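Local coordinates for beta-lactamase-like protein (Koribacter versatilis, PDB 6B9V), which is a metallo-beta-lactamase-fold hydrolase of the PhnP family, a diphosphatase that cleaves reactive FAD photoproducts, at residues S12-C23 and Y228-L236; L212-E220 and T241-L251. All coordinates share one frame; numbering follows the deposited sequence.

Contact 1: S12-C23 and Y228-L236. With ZN (zinc ion), chain F; MN (manganese (II) ion), chain C.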
loop_
_atom_site.group_PDB
_atom_site.type_symbol
_atom_site.label_atom_id
_atom_site.label_comp_id
_atom_site.label_asym_id
_atom_site.label_seq_id
_atom_site.Cartn_x
_atom_site.Cartn_y
_atom_site.Cartn_z
ATOM N N SER A 12 0.653 7.600 11.845
ATOM C CA SER A 12 0.922 7.475 13.276
ATOM C C SER A 12 0.554 6.084 13.798
ATOM O O SER A 12 0.590 5.832 15.001
ATOM C CB SER A 12 0.148 8.555 14.048
ATOM O OG SER A 12 -1.260 8.400 13.871
ATOM N N GLY A 13 0.195 5.174 12.894
ATOM C CA GLY A 13 -0.377 3.905 13.309
ATOM C C GLY A 13 0.599 2.732 13.351
ATOM O O GLY A 13 1.749 2.838 12.931
ATOM N N THR A 14 0.118 1.605 13.854
ATOM C CA THR A 14 0.904 0.379 13.927
ATOM C C THR A 14 0.924 -0.351 12.560
ATOM O O THR A 14 0.433 0.180 11.548
ATOM C CB THR A 14 0.357 -0.565 15.040
ATOM O OG1 THR A 14 1.262 -1.655 15.221
ATOM C CG2 THR A 14 -1.044 -1.102 14.677
ATOM N N SER A 15 1.478 -1.564 12.537
ATOM C CA SER A 15 1.775 -2.242 11.266
ATOM C C SER A 15 0.527 -2.568 10.448
ATOM O O SER A 15 0.563 -2.548 9.219
ATOM C CB SER A 15 2.569 -3.527 11.522
ATOM O OG SER A 15 1.789 -4.439 12.269
ATOM N N MET A 16 -0.576 -2.866 11.098
ATOM C CA MET A 16 -1.825 -3.102 10.404
ATOM C C MET A 16 -2.744 -1.853 10.365
ATOM O O MET A 16 -3.841 -1.906 9.877
ATOM C CB MET A 16 -2.546 -4.303 11.005
ATOM C CG MET A 16 -1.961 -5.654 10.641
ATOM S SD MET A 16 -1.755 -6.104 8.835
ATOM C CE MET A 16 -3.287 -5.664 7.901
ATOM N N GLY A 17 -2.218 -0.754 10.878
ATOM C CA GLY A 17 -2.937 0.509 10.849
ATOM C C GLY A 17 -4.062 0.549 11.869
ATOM O O GLY A 17 -4.275 -0.427 12.588
ATOM N N VAL A 18 -4.757 1.684 11.952
ATOM C CA VAL A 18 -6.022 1.780 12.693
ATOM C C VAL A 18 -7.039 2.426 11.752
ATOM O O VAL A 18 -6.789 3.509 11.208
ATOM C CB VAL A 18 -5.885 2.599 14.001
ATOM C CG1 VAL A 18 -7.130 2.419 14.888
ATOM C CG2 VAL A 18 -4.639 2.163 14.773
ATOM N N PRO A 19 -8.173 1.759 11.521
ATOM C CA PRO A 19 -8.653 0.491 12.088
ATOM C C PRO A 19 -7.898 -0.727 11.578
ATOM O O PRO A 19 -7.200 -0.651 10.578
ATOM C CB PRO A 19 -10.110 0.404 11.606
ATOM C CG PRO A 19 -10.412 1.701 10.960
ATOM C CD PRO A 19 -9.136 2.332 10.567
ATOM N N THR A 20 -8.067 -1.838 12.280
ATOM C CA THR A 20 -7.615 -3.149 11.827
ATOM C C THR A 20 -8.726 -3.771 10.993
ATOM O O THR A 20 -9.873 -3.792 11.435
ATOM C CB THR A 20 -7.288 -4.073 13.036
ATOM O OG1 THR A 20 -6.148 -3.561 13.737
ATOM C CG2 THR A 20 -7.013 -5.497 12.584
ATOM N N ILE A 21 -8.400 -4.272 9.800
ATOM C CA ILE A 21 -9.404 -4.928 8.960
ATOM C C ILE A 21 -10.166 -6.003 9.729
ATOM O O ILE A 21 -9.552 -6.829 10.400
ATOM C CB ILE A 21 -8.774 -5.590 7.710
ATOM C CG1 ILE A 21 -7.977 -4.577 6.898
ATOM C CG2 ILE A 21 -9.870 -6.166 6.820
ATOM C CD1 ILE A 21 -7.389 -5.168 5.620
ATOM N N GLY A 22 -11.495 -5.957 9.649
ATOM C CA GLY A 22 -12.346 -6.984 10.223
ATOM C C GLY A 22 -12.745 -6.745 11.669
ATOM O O GLY A 22 -13.608 -7.456 12.196
ATOM N N CYS A 23 -12.116 -5.756 12.313
ATOM C CA CYS A 23 -12.313 -5.514 13.737
ATOM C C CYS A 23 -13.427 -4.498 13.976
ATOM O O CYS A 23 -13.463 -3.441 13.344
ATOM C CB CYS A 23 -11.015 -5.016 14.392
ATOM S SG CYS A 23 -11.131 -4.801 16.198
ATOM N N TYR A 228 5.769 13.163 21.439
ATOM C CA TYR A 228 4.647 12.574 20.721
ATOM C C TYR A 228 4.842 11.078 20.602
ATOM O O TYR A 228 5.950 10.614 20.332
ATOM C CB TYR A 228 4.519 13.189 19.318
ATOM C CG TYR A 228 4.209 14.652 19.385
ATOM C CD1 TYR A 228 5.225 15.594 19.420
ATOM C CD2 TYR A 228 2.902 15.089 19.469
ATOM C CE1 TYR A 228 4.943 16.932 19.509
ATOM C CE2 TYR A 228 2.609 16.439 19.555
ATOM C CZ TYR A 228 3.637 17.348 19.566
ATOM O OH TYR A 228 3.365 18.688 19.661
ATOM N N PHE A 229 3.769 10.317 20.775
ATOM C CA PHE A 229 3.859 8.875 20.613
ATOM C C PHE A 229 3.351 8.458 19.235
ATOM O O PHE A 229 2.407 9.054 18.690
ATOM C CB PHE A 229 3.067 8.139 21.691
ATOM C CG PHE A 229 3.613 8.312 23.095
ATOM C CD1 PHE A 229 4.943 8.649 23.315
ATOM C CD2 PHE A 229 2.785 8.132 24.189
ATOM C CE1 PHE A 229 5.441 8.796 24.622
ATOM C CE2 PHE A 229 3.271 8.278 25.499
ATOM C CZ PHE A 229 4.597 8.607 25.710
ATOM N N THR A 230 3.947 7.407 18.691
ATOM C CA THR A 230 3.532 6.942 17.356
ATOM C C THR A 230 3.563 5.412 17.328
ATOM O O THR A 230 3.836 4.780 18.357
ATOM C CB THR A 230 4.435 7.559 16.262
ATOM O OG1 THR A 230 3.921 7.252 14.955
ATOM C CG2 THR A 230 5.880 7.043 16.390
ATOM N N HIS A 231 3.269 4.822 16.168
ATOM C CA HIS A 231 3.141 3.362 15.991
ATOM C C HIS A 231 1.979 2.814 16.838
ATOM O O HIS A 231 2.017 1.697 17.338
ATOM C CB HIS A 231 4.445 2.637 16.334
ATOM C CG HIS A 231 4.672 1.402 15.516
ATOM N ND1 HIS A 231 3.909 0.266 15.660
ATOM C CD2 HIS A 231 5.565 1.136 14.534
ATOM C CE1 HIS A 231 4.328 -0.656 14.808
ATOM N NE2 HIS A 231 5.318 -0.146 14.100
ATOM N N ILE A 232 0.918 3.605 16.912
ATOM C CA ILE A 232 -0.193 3.378 17.832
ATOM C C ILE A 232 -1.197 2.351 17.299
ATOM O O ILE A 232 -1.585 2.424 16.134
ATOM C CB ILE A 232 -0.931 4.697 18.098
ATOM C CG1 ILE A 232 0.010 5.707 18.781
ATOM C CG2 ILE A 232 -2.202 4.460 18.928
ATOM C CD1 ILE A 232 -0.418 7.142 18.576
ATOM N N SER A 233 -1.618 1.422 18.159
ATOM C CA SER A 233 -2.585 0.374 17.790
ATOM C C SER A 233 -4.012 0.724 18.222
ATOM O O SER A 233 -4.235 1.731 18.901
ATOM C CB SER A 233 -2.181 -0.965 18.424
ATOM O OG SER A 233 -2.550 -0.988 19.797
ATOM N N HIS A 234 -4.988 -0.112 17.854
ATOM C CA HIS A 234 -6.370 0.155 18.250
ATOM C C HIS A 234 -6.614 0.009 19.754
ATOM O O HIS A 234 -7.713 0.272 20.256
ATOM C CB HIS A 234 -7.352 -0.731 17.435
ATOM C CG HIS A 234 -7.192 -2.211 17.622
ATOM N ND1 HIS A 234 -8.178 -3.136 17.344
ATOM C CD2 HIS A 234 -6.158 -2.923 18.142
ATOM C CE1 HIS A 234 -7.745 -4.349 17.636
ATOM N NE2 HIS A 234 -6.523 -4.248 18.123
ATOM N N ASP A 235 -5.578 -0.371 20.487
ATOM C CA ASP A 235 -5.671 -0.450 21.939
ATOM C C ASP A 235 -5.785 0.927 22.592
ATOM O O ASP A 235 -6.202 1.025 23.741
ATOM C CB ASP A 235 -4.449 -1.180 22.512
ATOM C CG ASP A 235 -4.697 -1.742 23.899
ATOM O OD1 ASP A 235 -5.697 -2.471 24.060
ATOM O OD2 ASP A 235 -3.900 -1.450 24.826
ATOM N N LEU A 236 -5.389 1.981 21.872
ATOM C CA LEU A 236 -5.311 3.323 22.451
ATOM C C LEU A 236 -6.245 4.329 21.766
ATOM O O LEU A 236 -5.945 4.803 20.665
ATOM C CB LEU A 236 -3.865 3.839 22.379
ATOM C CG LEU A 236 -2.766 2.978 23.016
ATOM C CD1 LEU A 236 -1.368 3.533 22.735
ATOM C CD2 LEU A 236 -2.990 2.890 24.497
HETATM ZN ZN ZN F . -10.091 -2.788 16.703
HETATM MN MN MN C . 6.675 -1.013 12.641
HETATM O O HOH W 1 -4.589 -1.543 15.230
#
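Cys23 and His234 meet at a zinc ion, at the end of a loop-to-loop seam that, in this metallo-beta-lactamase fold, also carries the manganese ligand His231. Cys23 SG, standing opposite its backbone N (chi1 -176°), binds the zinc at 2.3 Å and His234 ND1 at 2.0 Å, with the sulfur in the plane of the imidazole at its edge; Cys25 and Cys28 complete the site. Over one face of that ring, above its centre, sits Thr20 OG1. A single water stitches the same corner together, donating to Gly17 O, accepting from His234 N, and hydrogen-bonded to Thr20 OG1.

Where strand 226-230 runs out, the backbones of Gly13 and Ile232 form an isolated bridge. Ile232 N donates almost straight to Ser12 O (3.0 Å, 172°), while the return bond from Thr14 N to Ile232 O is bent and weak. Gly13 O and His231 O, both buried here, find no hydrogen-bonding partner; His231 CA-H points at Gly13 O, which also lies over the rim of one face of the His231 ring. Ser12 OG is satisfied by Asp254 and Arg37, and Ser233 OG accepts from Asp235 N in an ST turn while donating to Leu201 O. His231 NE2 reaches the manganese it shares with Asp82, His83 and Asp178. At the edge of the same imidazole, Thr14 OG1 lies 3.3 Å from His231 CE1.

Contact 2: L212-E220 and T241-L251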
loop_
_atom_site.group_PDB
_atom_site.type_symbol
_atom_site.label_atom_id
_atom_site.label_comp_id
_atom_site.label_asym_id
_atom_site.label_seq_id
_atom_site.Cartn_x
_atom_site.Cartn_y
_atom_site.Cartn_z
ATOM N N LEU A 212 2.509 2.318 26.583
ATOM C CA LEU A 212 2.195 3.698 26.939
ATOM C C LEU A 212 2.932 4.101 28.212
ATOM O O LEU A 212 3.571 5.156 28.258
ATOM C CB LEU A 212 0.677 3.873 27.124
ATOM C CG LEU A 212 0.143 5.304 27.191
ATOM C CD1 LEU A 212 0.314 5.998 25.841
ATOM C CD2 LEU A 212 -1.324 5.301 27.608
ATOM N N ASP A 213 2.857 3.255 29.240
ATOM C CA ASP A 213 3.442 3.598 30.534
ATOM C C ASP A 213 4.962 3.682 30.427
ATOM O O ASP A 213 5.603 4.591 30.980
ATOM C CB ASP A 213 3.029 2.574 31.600
ATOM C CG ASP A 213 3.506 2.952 32.987
ATOM O OD1 ASP A 213 2.845 3.795 33.631
ATOM O OD2 ASP A 213 4.537 2.402 33.435
ATOM N N ASN A 214 5.541 2.730 29.702
ATOM C CA ASN A 214 6.989 2.701 29.541
ATOM C C ASN A 214 7.503 3.928 28.802
ATOM O O ASN A 214 8.529 4.522 29.165
ATOM C CB ASN A 214 7.427 1.437 28.802
ATOM C CG ASN A 214 8.933 1.248 28.836
ATOM O OD1 ASN A 214 9.524 1.180 29.909
ATOM N ND2 ASN A 214 9.560 1.178 27.667
ATOM N N SER A 215 6.766 4.322 27.771
ATOM C CA SER A 215 7.186 5.441 26.943
ATOM C C SER A 215 6.951 6.758 27.660
ATOM O O SER A 215 7.692 7.712 27.455
ATOM C CB SER A 215 6.469 5.394 25.597
ATOM O OG SER A 215 7.041 4.344 24.826
ATOM N N VAL A 216 5.946 6.806 28.527
ATOM C CA VAL A 216 5.821 7.952 29.429
ATOM C C VAL A 216 7.035 8.056 30.376
ATOM O O VAL A 216 7.566 9.156 30.593
ATOM C CB VAL A 216 4.515 7.892 30.245
ATOM C CG1 VAL A 216 4.567 8.870 31.411
ATOM C CG2 VAL A 216 3.300 8.188 29.340
ATOM N N SER A 217 7.485 6.931 30.941
ATOM C CA SER A 217 8.687 6.959 31.794
ATOM C C SER A 217 9.944 7.453 31.070
ATOM O O SER A 217 10.729 8.271 31.607
ATOM C CB SER A 217 8.966 5.576 32.374
ATOM O OG SER A 217 8.037 5.292 33.389
ATOM N N ILE A 218 10.140 6.932 29.861
ATOM C CA ILE A 218 11.235 7.386 29.009
ATOM C C ILE A 218 11.103 8.884 28.725
ATOM O O ILE A 218 12.077 9.643 28.843
ATOM C CB ILE A 218 11.271 6.578 27.685
ATOM C CG1 ILE A 218 11.676 5.126 27.980
ATOM C CG2 ILE A 218 12.204 7.231 26.656
ATOM C CD1 ILE A 218 11.435 4.151 26.810
ATOM N N ALA A 219 9.892 9.311 28.375
ATOM C CA ALA A 219 9.621 10.720 28.074
ATOM C C ALA A 219 9.976 11.622 29.258
ATOM O O ALA A 219 10.521 12.720 29.087
ATOM C CB ALA A 219 8.148 10.917 27.677
ATOM N N GLU A 220 9.677 11.152 30.461
ATOM C CA GLU A 220 9.935 11.956 31.647
ATOM C C GLU A 220 11.417 11.940 32.028
ATOM O O GLU A 220 11.892 12.831 32.737
ATOM C CB GLU A 220 9.048 11.483 32.797
ATOM C CG GLU A 220 7.585 11.870 32.557
ATOM C CD GLU A 220 6.634 11.410 33.648
ATOM O OE1 GLU A 220 5.507 11.954 33.714
ATOM O OE2 GLU A 220 7.003 10.505 34.427
ATOM N N THR A 241 -7.082 8.968 25.599
ATOM C CA THR A 241 -5.705 8.780 26.048
ATOM C C THR A 241 -5.029 10.123 26.232
ATOM O O THR A 241 -4.338 10.333 27.219
ATOM C CB THR A 241 -4.870 7.930 25.062
ATOM O OG1 THR A 241 -5.452 6.633 24.919
ATOM C CG2 THR A 241 -3.432 7.765 25.551
ATOM N N ASN A 242 -5.219 11.035 25.280
ATOM C CA ASN A 242 -4.544 12.330 25.377
ATOM C C ASN A 242 -5.049 13.173 26.540
ATOM O O ASN A 242 -4.297 13.959 27.120
ATOM C CB ASN A 242 -4.677 13.114 24.072
ATOM C CG ASN A 242 -3.615 12.732 23.067
ATOM O OD1 ASN A 242 -2.671 12.008 23.392
ATOM N ND2 ASN A 242 -3.763 13.197 21.842
ATOM N N ARG A 243 -6.318 12.999 26.888
ATOM C CA ARG A 243 -6.881 13.719 28.027
ATOM C C ARG A 243 -6.196 13.303 29.330
ATOM O O ARG A 243 -6.149 14.073 30.294
ATOM C CB ARG A 243 -8.399 13.482 28.103
ATOM C CG ARG A 243 -9.175 14.501 28.931
ATOM C CD ARG A 243 -10.630 14.613 28.458
ATOM N NE ARG A 243 -11.333 13.331 28.490
ATOM C CZ ARG A 243 -11.796 12.701 27.413
ATOM N NH1 ARG A 243 -11.643 13.237 26.208
ATOM N NH2 ARG A 243 -12.421 11.535 27.542
ATOM N N GLN A 244 -5.649 12.091 29.354
ATOM C CA GLN A 244 -5.097 11.529 30.583
ATOM C C GLN A 244 -3.564 11.642 30.719
ATOM O O GLN A 244 -3.039 11.432 31.809
ATOM C CB GLN A 244 -5.499 10.050 30.720
ATOM C CG GLN A 244 -6.921 9.800 31.256
ATOM C CD GLN A 244 -7.736 8.841 30.388
ATOM O OE1 GLN A 244 -7.246 7.791 29.954
ATOM N NE2 GLN A 244 -8.981 9.212 30.114
ATOM N N LEU A 245 -2.855 11.970 29.638
ATOM C CA LEU A 245 -1.384 12.017 29.655
ATOM C C LEU A 245 -0.839 13.279 30.329
ATOM O O LEU A 245 -1.532 14.288 30.413
ATOM C CB LEU A 245 -0.838 11.924 28.216
ATOM C CG LEU A 245 -0.979 10.571 27.528
ATOM C CD1 LEU A 245 -0.601 10.729 26.046
ATOM C CD2 LEU A 245 -0.102 9.505 28.183
ATOM N N PRO A 246 0.415 13.225 30.811
ATOM C CA PRO A 246 1.027 14.410 31.422
ATOM C C PRO A 246 1.201 15.550 30.431
ATOM O O PRO A 246 1.333 15.291 29.233
ATOM C CB PRO A 246 2.394 13.899 31.887
ATOM C CG PRO A 246 2.215 12.456 32.074
ATOM C CD PRO A 246 1.237 12.019 31.017
ATOM N N ALA A 247 1.220 16.788 30.927
ATOM C CA ALA A 247 1.522 17.937 30.079
ATOM C C ALA A 247 2.808 17.690 29.301
ATOM O O ALA A 247 3.770 17.145 29.832
ATOM C CB ALA A 247 1.640 19.214 30.914
ATOM N N GLY A 248 2.805 18.060 28.030
ATOM C CA GLY A 248 3.991 17.901 27.208
ATOM C C GLY A 248 4.136 16.545 26.540
ATOM O O GLY A 248 5.120 16.309 25.833
ATOM N N ILE A 249 3.169 15.657 26.769
ATOM C CA ILE A 249 3.191 14.309 26.210
ATOM C C ILE A 249 1.847 14.006 25.549
ATOM O O ILE A 249 0.804 14.138 26.183
ATOM C CB ILE A 249 3.492 13.252 27.315
ATOM C CG1 ILE A 249 4.816 13.568 28.014
ATOM C CG2 ILE A 249 3.527 11.859 26.741
ATOM C CD1 ILE A 249 5.161 12.618 29.173
ATOM N N GLN A 250 1.850 13.637 24.271
ATOM C CA GLN A 250 0.580 13.363 23.587
ATOM C C GLN A 250 0.748 12.267 22.548
ATOM O O GLN A 250 1.850 12.075 22.033
ATOM C CB GLN A 250 0.050 14.629 22.891
ATOM C CG GLN A 250 -0.355 15.789 23.785
ATOM C CD GLN A 250 -1.702 15.585 24.463
ATOM O OE1 GLN A 250 -2.734 16.032 23.955
ATOM N NE2 GLN A 250 -1.696 14.930 25.624
ATOM N N LEU A 251 -0.336 11.561 22.208
ATOM C CA LEU A 251 -0.309 10.736 21.003
ATOM C C LEU A 251 -0.240 11.646 19.783
ATOM O O LEU A 251 -0.962 12.654 19.715
ATOM C CB LEU A 251 -1.559 9.837 20.893
ATOM C CG LEU A 251 -1.904 8.925 22.081
ATOM C CD1 LEU A 251 -3.148 8.100 21.749
ATOM C CD2 LEU A 251 -0.746 8.006 22.413
#
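With CG swung anti to the backbone N (chi1 -167°), Leu212 leans off its helix and meets Thr241 tip to tip, CD2 standing 3.8 Å from Thr241 CG2. That methyl of Thr241 is likewise anti to its own backbone N, which leaves OG1 on another branch to bond Pro237 O. The other fork of Leu212, CD1, lies 4.1 Å from Leu251 CD2, the two side chains crossing at about a right angle.

One turn along the helix, Val216 splits its two methyls between neighbours. CG2 packs against Leu245 CD2 at 3.8 Å, whereas CG1 makes looser contacts with the Pro246 ring and the end of Ile249. Ile249 CD1 lies 3.7 Å from Ala219 CB.

This is helix-on-sheet packing at one edge of the metallo-beta-lactamase sandwich: residues 212-220 of the helix run roughly antiparallel to strand 249-251, the outermost of its sheet within the chain, their axes 10.3 Å apart and 143° between directions. Helix 238-244 and the connection after it complete the surface met by Leu212 and Val216. Phe229 of the adjoining strand 226-230 touches Leu212 and Ile249, continuing the apolar layer.

No hydrogen bond joins the two segments; the polar work is done inside 241-251. Asn242 OD1 takes Leu251 N on a lone pair at 2.7 Å, and Gln250 NE2 donates to both Asn242 O and Ile249 O, pinning helix 238-244 to the strand. At the exposed end, Glu220 crosses the Pro246 ring at about a right angle, placing OE1 3.7 Å from Pro246 CG.

Leaving strand 2-9, the chain enters 12-23, which waits some two hundred residues for its partner: contact 1 closes only when 228-236 comes off strand 226-230, tying an early loop between the strands of one sheet to the end of a strand in the other. Meanwhile segment 212-220, on helix 212-222, has passed, and 241-251 returns to it, so contact 2 closes a short loop of about twenty residues that contains 228-236. The two contacts therefore cross along the sequence. Their centres are about 17 Å apart, yet they touch: strands 226-230 and 249-251 are sheet neighbours, Phe229 N probably bonds Gln250 O, and Phe229 CZ packs on the backbone of Ser215.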